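Local atomic coordinates of Lmo2470 protein (Listeria monocytogenes EGD-e, PDB entry 5HL3), a protein that is a leucine-rich-repeat internalin that interacts with the host protein afadin, helps the bacterium cross basement membranes and binds calcium ions. Residues T195-N200 and T217-R222; E240-D245 and D258-Q263; G303-I308 and G334-D339; L338-N343 and Y354-T359. All coordinates share one frame; numbering follows the deposited sequence. Where two conformers were deposited one is given.

Interactions 1 and 2 belong to one parallel leucine-rich-repeat sheet, separated by the single pairing of strands 218-220 and 241-243, with bonds such as Leu221 N to Asn243 O at 2.8 Å; their centres lie about 10 Å apart. Interactions 3 and 4 belong to the C-terminal domain, where strand 334-345 pairs with 301-306 in one and with 350-360 in the other; their centres are about 8 Å apart and they share Leu338 and Asp339. Both reach one calcium ion, held by Asp339, Asp355, Ser353 and four waters. One link between the domains is the probable hydrogen bond from Asn343 ND2 of interaction 4 to Gln263 OE1 of interaction 2, 2.9 Å.

Interaction 1 (T195-N200 and T217-R222)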
loop_
_atom_site.group_PDB
_atom_site.type_symbol
_atom_site.label_atom_id
_atom_site.label_comp_id
_atom_site.label_asym_id
_atom_site.label_seq_id
_atom_site.Cartn_x
_atom_site.Cartn_y
_atom_site.Cartn_z
ATOM N N THR A 195 9.209 -5.530 9.131
ATOM C CA THR A 195 9.320 -4.258 9.873
ATOM C C THR A 195 8.431 -3.158 9.320
ATOM O O THR A 195 8.009 -2.297 10.084
ATOM C CB THR A 195 10.774 -3.729 9.963
ATOM O OG1 THR A 195 11.173 -3.129 8.731
ATOM C CG2 THR A 195 11.699 -4.836 10.345
ATOM N N PHE A 196 8.125 -3.194 8.020
ATOM C CA PHE A 196 7.332 -2.135 7.356
ATOM C C PHE A 196 6.200 -2.770 6.569
ATOM O O PHE A 196 6.442 -3.594 5.687
ATOM C CB PHE A 196 8.270 -1.350 6.408
ATOM C CG PHE A 196 9.507 -0.796 7.103
ATOM C CD1 PHE A 196 9.455 0.348 7.901
ATOM C CD2 PHE A 196 10.724 -1.424 6.955
ATOM C CE1 PHE A 196 10.589 0.822 8.514
ATOM C CE2 PHE A 196 11.867 -0.941 7.554
ATOM C CZ PHE A 196 11.792 0.175 8.352
ATOM N N LEU A 197 4.967 -2.420 6.908
ATOM C CA LEU A 197 3.773 -2.937 6.235
ATOM C C LEU A 197 2.916 -1.747 5.818
ATOM O O LEU A 197 2.324 -1.059 6.676
ATOM C CB LEU A 197 3.011 -3.882 7.143
ATOM C CG LEU A 197 1.738 -4.549 6.601
ATOM C CD1 LEU A 197 2.013 -5.215 5.260
ATOM C CD2 LEU A 197 1.180 -5.532 7.596
ATOM N N ASP A 198 2.906 -1.458 4.518
ATOM C CA ASP A 198 2.142 -0.309 3.973
ATOM C C ASP A 198 0.866 -0.812 3.326
ATOM O O ASP A 198 0.901 -1.485 2.300
ATOM C CB ASP A 198 2.987 0.504 2.980
ATOM C CG ASP A 198 2.394 1.875 2.694
ATOM O OD1 ASP A 198 1.211 2.092 3.032
ATOM O OD2 ASP A 198 3.098 2.749 2.113
ATOM N N LEU A 199 -0.256 -0.456 3.930
ATOM C CA LEU A 199 -1.610 -0.867 3.464
ATOM C C LEU A 199 -2.481 0.348 3.203
ATOM O O LEU A 199 -3.700 0.220 3.133
ATOM C CB LEU A 199 -2.234 -1.791 4.480
ATOM C CG LEU A 199 -1.485 -3.095 4.729
ATOM C CD1 LEU A 199 -2.068 -3.860 5.885
ATOM C CD2 LEU A 199 -1.491 -3.941 3.488
ATOM N N ASN A 200 -1.879 1.520 3.032
ATOM C CA ASN A 200 -2.685 2.714 2.808
ATOM C C ASN A 200 -3.510 2.602 1.538
ATOM O O ASN A 200 -3.096 1.959 0.584
ATOM C CB ASN A 200 -1.846 3.988 2.881
ATOM C CG ASN A 200 -1.167 4.377 1.578
ATOM O OD1 ASN A 200 -1.793 5.005 0.703
ATOM N ND2 ASN A 200 0.120 4.154 1.515
ATOM N N THR A 217 7.570 -2.155 12.936
ATOM C CA THR A 217 7.708 -0.797 13.485
ATOM C C THR A 217 6.735 0.184 12.851
ATOM O O THR A 217 6.317 1.126 13.503
ATOM C CB THR A 217 9.153 -0.237 13.329
ATOM O OG1 THR A 217 9.506 -0.109 11.951
ATOM C CG2 THR A 217 10.148 -1.120 14.086
ATOM N N ASP A 218 6.406 -0.016 11.581
ATOM C CA ASP A 218 5.581 0.946 10.835
ATOM C C ASP A 218 4.435 0.237 10.139
ATOM O O ASP A 218 4.673 -0.625 9.288
ATOM C CB ASP A 218 6.441 1.678 9.798
ATOM C CG ASP A 218 7.497 2.533 10.420
ATOM O OD1 ASP A 218 8.438 2.019 11.038
ATOM O OD2 ASP A 218 7.413 3.762 10.293
ATOM N N LEU A 219 3.212 0.601 10.501
ATOM C CA LEU A 219 1.997 0.009 9.945
ATOM C C LEU A 219 1.161 1.172 9.434
ATOM O O LEU A 219 0.651 1.963 10.232
ATOM C CB LEU A 219 1.263 -0.819 11.002
ATOM C CG LEU A 219 -0.059 -1.466 10.604
ATOM C CD1 LEU A 219 0.089 -2.295 9.345
ATOM C CD2 LEU A 219 -0.582 -2.320 11.720
ATOM N N ASN A 220 0.961 1.244 8.125
ATOM C CA ASN A 220 0.227 2.367 7.530
ATOM C C ASN A 220 -1.137 1.887 7.058
ATOM O O ASN A 220 -1.223 1.105 6.130
ATOM C CB ASN A 220 1.032 2.973 6.365
ATOM C CG ASN A 220 0.417 4.248 5.856
ATOM O OD1 ASN A 220 -0.732 4.558 6.167
ATOM N ND2 ASN A 220 1.149 4.980 5.062
ATOM N N LEU A 221 -2.195 2.350 7.736
ATOM C CA LEU A 221 -3.579 2.021 7.394
ATOM C C LEU A 221 -4.365 3.233 6.942
ATOM O O LEU A 221 -5.597 3.224 6.962
ATOM C CB LEU A 221 -4.288 1.331 8.578
ATOM C CG LEU A 221 -3.632 0.086 9.176
ATOM C CD1 LEU A 221 -4.400 -0.460 10.348
ATOM C CD2 LEU A 221 -3.374 -0.995 8.182
ATOM N N ARG A 222 -3.671 4.291 6.529
ATOM C CA ARG A 222 -4.346 5.520 6.109
ATOM C C ARG A 222 -5.302 5.236 4.954
ATOM O O ARG A 222 -5.022 4.413 4.090
ATOM C CB ARG A 222 -3.295 6.547 5.677
ATOM C CG ARG A 222 -3.806 7.897 5.221
ATOM C CD ARG A 222 -2.622 8.858 5.072
ATOM N NE ARG A 222 -3.024 10.270 4.985
ATOM C CZ ARG A 222 -3.205 10.915 3.841
ATOM N NH1 ARG A 222 -3.043 10.257 2.705
ATOM N NH2 ARG A 222 -3.552 12.202 3.823
HETATM O O HOH W 1 4.000 4.127 4.628
#
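Asn220 lies alongside Asp198 on neighbouring parallel strands, amide and carboxylate planes only 11° apart. Each side chain has CG anti to its own backbone N (chi1 -172° for Asn220, -164° for Asp198), which carries its oxygen forward, over the N-H two residues on, in an Asx turn: Asn220 OD1 accepts from Arg222 N at 3.0 Å, and Asp198 OD1 from Asn200 N at 3.1 Å. Asn200 grips the same Asp198 OD1 a second time through ND2, at 2.8 Å on the syn side, while its CB packs against Asn220 OD1 at 3.5 Å. A water accepts from Asn220 ND2 and donates weakly to Asp198 OD2.

At the other end of this face Asp218 sets OD1 3.5 Å from Phe196 CE1. Thr217 OG1 donates to the anti lone pair of that oxygen at 2.6 Å, fixing the carboxylate beside the ring. Five backbone bonds join the strands, Thr195 O taking two, from Thr217 N and Asp218 N. On the opposite face Leu197 CD2 meets Leu219 CD1 at 3.8 Å. The Asx turns thus give a side-chain oxygen to the backbone just past each strand, probably helping to fix the bend there, while leucines fill the other face.

Interaction 2 (E240-D245 and D258-Q263); sequences ESLNLD and DTIYVQ
Tyr261 stands beside Asn243 and reaches on to Asp245, with CG anti to the backbone N (chi1 -178°) so that the ring extends along the polar face of the sheet. Tyr261 CD1 comes 3.7 Å from Asn243 OD1, an oxygen already engaged by Asp245 N in an Asx turn. Further out, Asp245 OD2 sits at the ring edge, 3.6 Å from Tyr261 CE1, with carboxylate and ring planes 88° apart; a water donates to OD2 and also lies within hydrogen-bonding distance of Tyr261 OH. The other carboxylate oxygen, Asp245 OD1, accepts from Gln263 N at 2.8 Å, on the syn side but 34° out of plane, and from Ser264 N as well.

Thr259 turns OG1 to where it bonds to Val256 O and lies 3.5 Å from Leu242 CB. On the core face, the Leu244 side chain crosses that of Ile260, CD1 to CD1 3.9 Å, and Leu244 CB meets Val262 CG2 at 3.6 Å. Three backbone bonds tie the strands together, Leu242 N to Thr259 O among them at 2.9 Å.

Strand 260-261 is the last strand, at the C-terminal edge of the parallel sheet. The Gln263 amide bonds through OE1 to Asn343 of the C-terminal domain, and Ile260 and Val262 extend the leucine core in this closing rung of a leucine-rich-repeat solenoid.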
loop_
_atom_site.group_PDB
_atom_site.type_symbol
_atom_site.label_atom_id
_atom_site.label_comp_id
_atom_site.label_asym_id
_atom_site.label_seq_id
_atom_site.Cartn_x
_atom_site.Cartn_y
_atom_site.Cartn_z
ATOM N N GLU A 240 6.153 1.577 16.296
ATOM C CA GLU A 240 6.505 3.002 16.480
ATOM C C GLU A 240 5.501 3.936 15.816
ATOM O O GLU A 240 5.252 5.039 16.327
ATOM C CB GLU A 240 7.904 3.298 15.914
ATOM C CG GLU A 240 9.052 2.544 16.594
ATOM C CD GLU A 240 10.419 2.685 15.901
ATOM O OE1 GLU A 240 10.558 3.374 14.855
ATOM O OE2 GLU A 240 11.401 2.111 16.441
ATOM N N SER A 241 4.937 3.533 14.678
ATOM C CA SER A 241 3.998 4.383 13.951
ATOM C C SER A 241 2.855 3.561 13.409
ATOM O O SER A 241 3.068 2.604 12.661
ATOM C CB SER A 241 4.673 5.116 12.791
ATOM O OG SER A 241 3.721 5.938 12.113
ATOM N N LEU A 242 1.639 3.953 13.768
ATOM C CA LEU A 242 0.413 3.350 13.239
ATOM C C LEU A 242 -0.387 4.493 12.628
ATOM O O LEU A 242 -0.959 5.327 13.351
ATOM C CB LEU A 242 -0.382 2.660 14.349
ATOM C CG LEU A 242 -1.767 2.106 14.004
ATOM C CD1 LEU A 242 -1.653 1.078 12.913
ATOM C CD2 LEU A 242 -2.414 1.475 15.222
ATOM N N ASN A 243 -0.476 4.522 11.312
ATOM C CA ASN A 243 -1.169 5.618 10.633
ATOM C C ASN A 243 -2.615 5.223 10.407
ATOM O O ASN A 243 -2.881 4.297 9.668
ATOM C CB ASN A 243 -0.464 5.970 9.320
ATOM C CG ASN A 243 -0.957 7.287 8.735
ATOM O OD1 ASN A 243 -2.119 7.686 8.934
ATOM N ND2 ASN A 243 -0.106 7.963 8.022
ATOM N N LEU A 244 -3.535 5.931 11.077
ATOM C CA LEU A 244 -4.977 5.671 10.962
ATOM C C LEU A 244 -5.671 6.864 10.318
ATOM O O LEU A 244 -6.913 6.957 10.364
ATOM C CB LEU A 244 -5.585 5.385 12.345
ATOM C CG LEU A 244 -4.967 4.198 13.073
ATOM C CD1 LEU A 244 -5.591 3.983 14.458
ATOM C CD2 LEU A 244 -5.045 2.908 12.271
ATOM N N ASP A 245 -4.938 7.755 9.690
ATOM C CA ASP A 245 -5.545 8.975 9.134
ATOM C C ASP A 245 -6.598 8.620 8.094
ATOM O O ASP A 245 -6.495 7.638 7.370
ATOM C CB ASP A 245 -4.450 9.845 8.482
ATOM C CG ASP A 245 -4.725 11.318 8.528
ATOM O OD1 ASP A 245 -5.277 11.776 9.521
ATOM O OD2 ASP A 245 -4.236 12.028 7.620
ATOM N N ASP A 258 0.057 5.688 21.804
ATOM C CA ASP A 258 1.287 6.480 21.681
ATOM C C ASP A 258 2.009 6.370 20.338
ATOM O O ASP A 258 2.970 7.058 20.113
ATOM C CB ASP A 258 2.271 6.202 22.838
ATOM C CG ASP A 258 2.707 4.736 22.943
ATOM O OD1 ASP A 258 2.100 3.862 22.271
ATOM O OD2 ASP A 258 3.616 4.451 23.803
ATOM N N THR A 259 1.527 5.501 19.441
ATOM C CA THR A 259 2.139 5.321 18.119
ATOM C C THR A 259 1.303 5.931 17.014
ATOM O O THR A 259 1.737 5.980 15.878
ATOM C CB THR A 259 2.289 3.815 17.756
ATOM O OG1 THR A 259 1.009 3.232 17.493
ATOM C CG2 THR A 259 3.019 3.042 18.837
ATOM N N ILE A 260 0.111 6.426 17.340
ATOM C CA ILE A 260 -0.862 6.752 16.291
ATOM C C ILE A 260 -0.692 8.114 15.625
ATOM O O ILE A 260 -0.438 9.135 16.266
ATOM C CB ILE A 260 -2.310 6.620 16.849
ATOM C CG1 ILE A 260 -2.593 5.166 17.223
ATOM C CG2 ILE A 260 -3.361 7.097 15.846
ATOM C CD1 ILE A 260 -3.938 4.929 17.892
ATOM N N TYR A 261 -0.813 8.098 14.293
ATOM C CA TYR A 261 -0.971 9.320 13.514
ATOM C C TYR A 261 -2.433 9.414 13.085
ATOM O O TYR A 261 -2.930 8.537 12.377
ATOM C CB TYR A 261 -0.057 9.354 12.256
ATOM C CG TYR A 261 -0.211 10.660 11.496
ATOM C CD1 TYR A 261 -1.277 10.858 10.638
ATOM C CD2 TYR A 261 0.725 11.695 11.617
ATOM C CE1 TYR A 261 -1.459 12.074 9.971
ATOM C CE2 TYR A 261 0.551 12.913 10.937
ATOM C CZ TYR A 261 -0.537 13.095 10.127
ATOM O OH TYR A 261 -0.744 14.287 9.449
ATOM N N VAL A 262 -3.133 10.448 13.553
ATOM C CA VAL A 262 -4.469 10.825 13.055
ATOM C C VAL A 262 -4.576 12.325 13.157
ATOM O O VAL A 262 -4.397 12.887 14.258
ATOM C CB VAL A 262 -5.683 10.248 13.862
ATOM C CG1 VAL A 262 -6.985 10.930 13.408
ATOM C CG2 VAL A 262 -5.796 8.758 13.703
ATOM N N GLN A 263 -4.864 12.970 12.035
ATOM C CA GLN A 263 -5.223 14.392 12.029
ATOM C C GLN A 263 -6.615 14.628 11.446
ATOM O O GLN A 263 -7.277 15.606 11.848
ATOM C CB GLN A 263 -4.147 15.223 11.285
ATOM C CG GLN A 263 -2.835 15.338 12.062
ATOM C CD GLN A 263 -3.033 16.087 13.375
ATOM O OE1 GLN A 263 -3.596 17.192 13.413
ATOM N NE2 GLN A 263 -2.578 15.493 14.447
HETATM O O HOH W 2 -3.376 14.507 7.518
#

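Interaction 3 (G303-I308 and G334-D339); sequences GEYIGI and GEYKLD. With CA (calcium ion), chain H.
Tyr305 has CG between its backbone N and carbonyl carbon (chi1 73°), whereas Tyr336 has CG beside its N and anti to the carbonyl carbon (chi1 -63°), and these torsions lay the two rings side by side on one face of an antiparallel strand pair in the C-terminal domain. The pair is an offset edge-to-face stack: the edge of Tyr336 is directed at the face of Tyr305, with planes at 72° and centroids 5.6 Å apart. Leu338 CD1 continues this face, 4.0 Å from Tyr305 CB, while Tyr336 OH bonds to Ser332 O.

Glu304 and Asp339 form a hydrogen-bonded pair, Glu304 N donating to Asp339 O and Asp339 N to Glu304 O. Their side chains share the other face, where Glu304 CG packs 3.8 Å from Asp339 CB and the carboxylates lie near each other without a bond. That proximity of like charge is probably eased by the partners each carboxylate has: Gln312 NE2 bonds to Glu304 OE1, Ser341 OG to Asp339 OD1, and calcium is bound by Asp339 OD2 at 2.5 Å.

Beyond this pair Ile306 N still donates to Lys337 O, but the return link from Lys337 N (2.9 Å to the water) runs through a water to Ile306 O. The lysine chain bends at chi3 and chi4, and Lys337 NZ donates to Ile306 O at 3.1 Å from above the carbonyl plane.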
loop_
_atom_site.group_PDB
_atom_site.type_symbol
_atom_site.label_atom_id
_atom_site.label_comp_id
_atom_site.label_asym_id
_atom_site.label_seq_id
_atom_site.Cartn_x
_atom_site.Cartn_y
_atom_site.Cartn_z
ATOM N N GLY A 303 -20.290 22.624 16.507
ATOM C CA GLY A 303 -21.488 21.839 16.183
ATOM C C GLY A 303 -22.341 22.607 15.219
ATOM O O GLY A 303 -22.329 23.832 15.218
ATOM N N GLU A 304 -23.104 21.884 14.404
ATOM C CA GLU A 304 -23.969 22.512 13.427
ATOM C C GLU A 304 -25.048 21.541 13.008
ATOM O O GLU A 304 -24.950 20.346 13.281
ATOM C CB GLU A 304 -23.162 22.939 12.206
ATOM C CG GLU A 304 -22.560 21.776 11.436
ATOM C CD GLU A 304 -21.537 22.180 10.397
ATOM O OE1 GLU A 304 -20.911 23.238 10.532
ATOM O OE2 GLU A 304 -21.311 21.387 9.460
ATOM N N TYR A 305 -26.096 22.067 12.377
ATOM C CA TYR A 305 -27.082 21.205 11.731
ATOM C C TYR A 305 -27.205 21.616 10.281
ATOM O O TYR A 305 -27.019 22.784 9.933
ATOM C CB TYR A 305 -28.414 21.121 12.477
ATOM C CG TYR A 305 -29.309 22.324 12.410
ATOM C CD1 TYR A 305 -29.079 23.443 13.208
ATOM C CD2 TYR A 305 -30.447 22.311 11.608
ATOM C CE1 TYR A 305 -29.946 24.524 13.194
ATOM C CE2 TYR A 305 -31.317 23.386 11.585
ATOM C CZ TYR A 305 -31.051 24.490 12.366
ATOM O OH TYR A 305 -31.943 25.539 12.318
ATOM N N ILE A 306 -27.532 20.629 9.446
ATOM C CA ILE A 306 -27.414 20.735 7.996
ATOM C C ILE A 306 -28.764 20.559 7.393
ATOM O O ILE A 306 -29.305 19.457 7.410
ATOM C CB ILE A 306 -26.457 19.643 7.427
ATOM C CG1 ILE A 306 -25.054 19.703 8.084
ATOM C CG2 ILE A 306 -26.400 19.684 5.894
ATOM C CD1 ILE A 306 -24.844 18.743 9.256
ATOM N N GLY A 307 -29.329 21.650 6.904
ATOM C CA GLY A 307 -30.613 21.635 6.218
ATOM C C GLY A 307 -30.385 22.278 4.862
ATOM O O GLY A 307 -29.433 21.916 4.147
ATOM N N ILE A 308 -31.258 23.216 4.502
ATOM C CA ILE A 308 -31.092 23.979 3.249
ATOM C C ILE A 308 -29.778 24.777 3.355
ATOM O O ILE A 308 -29.027 24.881 2.380
ATOM C CB ILE A 308 -32.307 24.874 2.957
ATOM C CG1 ILE A 308 -33.546 23.988 2.741
ATOM C CG2 ILE A 308 -32.056 25.739 1.723
ATOM C CD1 ILE A 308 -34.856 24.732 2.638
ATOM N N GLY A 334 -38.940 17.789 14.041
ATOM C CA GLY A 334 -38.577 17.382 12.695
ATOM C C GLY A 334 -37.411 16.431 12.738
ATOM O O GLY A 334 -37.034 15.957 13.814
ATOM N N GLU A 335 -36.839 16.172 11.565
ATOM C CA GLU A 335 -35.680 15.307 11.417
ATOM C C GLU A 335 -34.489 16.172 11.042
ATOM O O GLU A 335 -34.568 16.964 10.104
ATOM C CB GLU A 335 -35.917 14.291 10.297
ATOM C CG GLU A 335 -37.177 13.457 10.412
ATOM C CD GLU A 335 -37.189 12.460 11.571
ATOM O OE1 GLU A 335 -36.097 12.110 12.055
ATOM O OE2 GLU A 335 -38.324 12.025 11.941
ATOM N N TYR A 336 -33.368 15.977 11.739
ATOM C CA TYR A 336 -32.180 16.803 11.567
ATOM C C TYR A 336 -30.911 15.996 11.389
ATOM O O TYR A 336 -30.781 14.899 11.937
ATOM C CB TYR A 336 -32.005 17.695 12.800
ATOM C CG TYR A 336 -33.146 18.674 13.002
ATOM C CD1 TYR A 336 -34.300 18.313 13.685
ATOM C CD2 TYR A 336 -33.051 19.992 12.528
ATOM C CE1 TYR A 336 -35.338 19.210 13.867
ATOM C CE2 TYR A 336 -34.075 20.892 12.706
ATOM C CZ TYR A 336 -35.221 20.508 13.371
ATOM O OH TYR A 336 -36.236 21.427 13.526
ATOM N N LYS A 337 -29.980 16.552 10.612
ATOM C CA LYS A 337 -28.628 15.999 10.427
ATOM C C LYS A 337 -27.679 16.894 11.226
ATOM O O LYS A 337 -27.553 18.083 10.912
ATOM C CB LYS A 337 -28.226 16.030 8.974
ATOM C CG LYS A 337 -29.063 15.152 8.068
ATOM C CD LYS A 337 -28.407 14.952 6.704
ATOM C CE LYS A 337 -28.375 16.232 5.879
ATOM N NZ LYS A 337 -29.671 16.919 5.721
ATOM N N LEU A 338 -27.068 16.333 12.262
ATOM C CA LEU A 338 -26.128 17.058 13.141
ATOM C C LEU A 338 -24.688 16.666 12.826
ATOM O O LEU A 338 -24.420 15.564 12.362
ATOM C CB LEU A 338 -26.414 16.784 14.626
ATOM C CG LEU A 338 -27.426 17.709 15.309
ATOM C CD1 LEU A 338 -28.769 17.738 14.608
ATOM C CD2 LEU A 338 -27.602 17.395 16.797
ATOM N N ASP A 339 -23.774 17.593 13.098
ATOM C CA ASP A 339 -22.328 17.397 12.906
ATOM C C ASP A 339 -21.584 18.043 14.041
ATOM O O ASP A 339 -21.913 19.170 14.420
ATOM C CB ASP A 339 -21.871 18.015 11.595
ATOM C CG ASP A 339 -20.367 18.147 11.493
ATOM O OD1 ASP A 339 -19.721 18.883 12.274
ATOM O OD2 ASP A 339 -19.829 17.588 10.572
HETATM CA CA CA H . -19.529 15.879 8.751
HETATM O O HOH W 3 -30.987 18.913 9.272
HETATM O O HOH W 4 -18.160 13.805 8.701
HETATM O O HOH W 5 -18.245 17.241 7.409
HETATM O O HOH W 6 -21.376 17.167 7.836
HETATM O O HOH W 7 -20.107 14.857 6.647
#

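Interaction 4 (L338-N343 and Y354-T359); sequences LDVSYN and YDWNVT. With CA (calcium ion), chain H.
Asp339 and Asp355 converge on one calcium ion from facing positions of a beta hairpin. Asp355 OD1 binds it at 2.3 Å, and the bound oxygens Asp339 OD2 and Asp355 OD1 come within 3.2 Å of each other, a closeness the cation probably makes tolerable. Ser353 and four waters complete the site. One of these metal-bound waters donates to Asp355 OD2 at 2.8 Å, so that carboxylate is held by both the ion and its hydration.

Four backbone bonds join the flanking hydrogen-bonded pairs, Leu338 with Trp356 and Val340 with Tyr354. On the face away from the metal, a chi1 of 73° swings the Trp356 indole over the neighbouring strand. Leu338 CB stands over the six-membered ring, 3.6 Å from its centroid and 8° off the normal, in a CH-pi contact, while Val340 CG2 meets the ring edge at Trp356 CH2, 3.7 Å away. Leu338 CD2 also touches Val358 CG2 at 3.6 Å.

Strand 280-283 packs against Val340, Trp356 and Val358, helix 285-292 covers Tyr342 and Tyr354, and strands 301-306 and 265-274 flank the hairpin on its two sides.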
loop_
_atom_site.group_PDB
_atom_site.type_symbol
_atom_site.label_atom_id
_atom_site.label_comp_id
_atom_site.label_asym_id
_atom_site.label_seq_id
_atom_site.Cartn_x
_atom_site.Cartn_y
_atom_site.Cartn_z
ATOM N N LEU A 338 -27.068 16.333 12.262
ATOM C CA LEU A 338 -26.128 17.058 13.141
ATOM C C LEU A 338 -24.688 16.666 12.826
ATOM O O LEU A 338 -24.420 15.564 12.362
ATOM C CB LEU A 338 -26.414 16.784 14.626
ATOM C CG LEU A 338 -27.426 17.709 15.309
ATOM C CD1 LEU A 338 -28.769 17.738 14.608
ATOM C CD2 LEU A 338 -27.602 17.395 16.797
ATOM N N ASP A 339 -23.774 17.593 13.098
ATOM C CA ASP A 339 -22.328 17.397 12.906
ATOM C C ASP A 339 -21.584 18.043 14.041
ATOM O O ASP A 339 -21.913 19.170 14.420
ATOM C CB ASP A 339 -21.871 18.015 11.595
ATOM C CG ASP A 339 -20.367 18.147 11.493
ATOM O OD1 ASP A 339 -19.721 18.883 12.274
ATOM O OD2 ASP A 339 -19.829 17.588 10.572
ATOM N N VAL A 340 -20.638 17.312 14.634
ATOM C CA VAL A 340 -19.662 17.889 15.557
ATOM C C VAL A 340 -18.292 17.704 14.910
ATOM O O VAL A 340 -17.935 16.602 14.461
ATOM C CB VAL A 340 -19.701 17.232 16.947
ATOM C CG1 VAL A 340 -18.440 17.513 17.767
ATOM C CG2 VAL A 340 -20.877 17.756 17.723
ATOM N N SER A 341 -17.546 18.794 14.865
ATOM C CA SER A 341 -16.221 18.802 14.247
ATOM C C SER A 341 -15.192 19.381 15.204
ATOM O O SER A 341 -15.497 20.282 15.992
ATOM C CB SER A 341 -16.254 19.587 12.944
ATOM O OG SER A 341 -16.981 18.863 11.930
ATOM N N TYR A 342 -13.966 18.880 15.112
ATOM C CA TYR A 342 -12.869 19.384 15.916
ATOM C C TYR A 342 -11.564 19.177 15.141
ATOM O O TYR A 342 -11.532 18.585 14.050
ATOM C CB TYR A 342 -12.855 18.714 17.297
ATOM C CG TYR A 342 -12.493 17.263 17.277
ATOM C CD1 TYR A 342 -13.472 16.257 17.104
ATOM C CD2 TYR A 342 -11.153 16.868 17.371
ATOM C CE1 TYR A 342 -13.111 14.935 17.074
ATOM C CE2 TYR A 342 -10.808 15.545 17.350
ATOM C CZ TYR A 342 -11.777 14.578 17.165
ATOM O OH TYR A 342 -11.428 13.252 17.115
ATOM N N ASN A 343 -10.474 19.674 15.729
ATOM C CA ASN A 343 -9.144 19.614 15.073
ATOM C C ASN A 343 -9.180 20.258 13.698
ATOM O O ASN A 343 -8.529 19.823 12.763
ATOM C CB ASN A 343 -8.559 18.174 15.009
ATOM C CG ASN A 343 -7.058 18.185 14.994
ATOM O OD1 ASN A 343 -6.477 19.020 15.653
ATOM N ND2 ASN A 343 -6.428 17.294 14.226
ATOM N N TYR A 354 -17.925 14.300 12.782
ATOM C CA TYR A 354 -18.829 13.202 13.139
ATOM C C TYR A 354 -20.266 13.634 12.966
ATOM O O TYR A 354 -20.679 14.637 13.535
ATOM C CB TYR A 354 -18.538 12.719 14.572
ATOM C CG TYR A 354 -17.172 12.084 14.625
ATOM C CD1 TYR A 354 -16.024 12.854 14.771
ATOM C CD2 TYR A 354 -17.030 10.727 14.373
ATOM C CE1 TYR A 354 -14.772 12.261 14.715
ATOM C CE2 TYR A 354 -15.780 10.129 14.348
ATOM C CZ TYR A 354 -14.665 10.904 14.484
ATOM O OH TYR A 354 -13.390 10.335 14.391
ATOM N N ASP A 355 -21.038 12.808 12.274
ATOM C CA ASP A 355 -22.413 13.113 11.916
ATOM C C ASP A 355 -23.387 12.175 12.608
ATOM O O ASP A 355 -23.055 11.009 12.828
ATOM C CB ASP A 355 -22.605 12.883 10.422
ATOM C CG ASP A 355 -21.707 13.704 9.565
ATOM O OD1 ASP A 355 -21.037 14.633 10.042
ATOM O OD2 ASP A 355 -21.702 13.396 8.368
ATOM N N TRP A 356 -24.618 12.630 12.836
ATOM C CA TRP A 356 -25.683 11.727 13.309
ATOM C C TRP A 356 -27.018 12.359 13.030
ATOM O O TRP A 356 -27.118 13.559 12.810
ATOM C CB TRP A 356 -25.515 11.338 14.796
ATOM C CG TRP A 356 -25.830 12.413 15.812
ATOM C CD1 TRP A 356 -26.950 12.489 16.588
ATOM C CD2 TRP A 356 -24.996 13.519 16.216
ATOM N NE1 TRP A 356 -26.885 13.573 17.422
ATOM C CE2 TRP A 356 -25.697 14.220 17.208
ATOM C CE3 TRP A 356 -23.750 13.993 15.819
ATOM C CZ2 TRP A 356 -25.198 15.358 17.806
ATOM C CZ3 TRP A 356 -23.250 15.133 16.439
ATOM C CH2 TRP A 356 -23.990 15.809 17.402
ATOM N N ASN A 357 -28.037 11.523 13.039
ATOM C CA ASN A 357 -29.417 11.962 12.794
ATOM C C ASN A 357 -30.193 12.078 14.082
ATOM O O ASN A 357 -30.099 11.229 14.964
ATOM C CB ASN A 357 -30.135 10.983 11.849
ATOM C CG ASN A 357 -29.581 11.000 10.445
ATOM O OD1 ASN A 357 -28.968 11.987 10.019
ATOM N ND2 ASN A 357 -29.758 9.897 9.716
ATOM N N VAL A 358 -30.973 13.148 14.185
ATOM C CA VAL A 358 -31.781 13.415 15.364
ATOM C C VAL A 358 -33.236 13.620 14.945
ATOM O O VAL A 358 -33.521 14.377 14.003
ATOM C CB VAL A 358 -31.306 14.689 16.111
ATOM C CG1 VAL A 358 -32.154 14.990 17.334
ATOM C CG2 VAL A 358 -29.844 14.537 16.512
ATOM N N THR A 359 -34.139 12.920 15.642
ATOM C CA THR A 359 -35.568 13.119 15.515
ATOM C C THR A 359 -35.979 13.957 16.731
ATOM O O THR A 359 -35.750 13.569 17.876
ATOM C CB THR A 359 -36.346 11.779 15.511
ATOM O OG1 THR A 359 -35.874 10.935 14.442
ATOM C CG2 THR A 359 -37.878 12.028 15.367
HETATM CA CA CA H . -19.529 15.879 8.751
HETATM O O HOH W 7 -20.107 14.857 6.647
HETATM O O HOH W 4 -18.160 13.805 8.701
HETATM O O HOH W 5 -18.245 17.241 7.409
HETATM O O HOH W 6 -21.376 17.167 7.836
#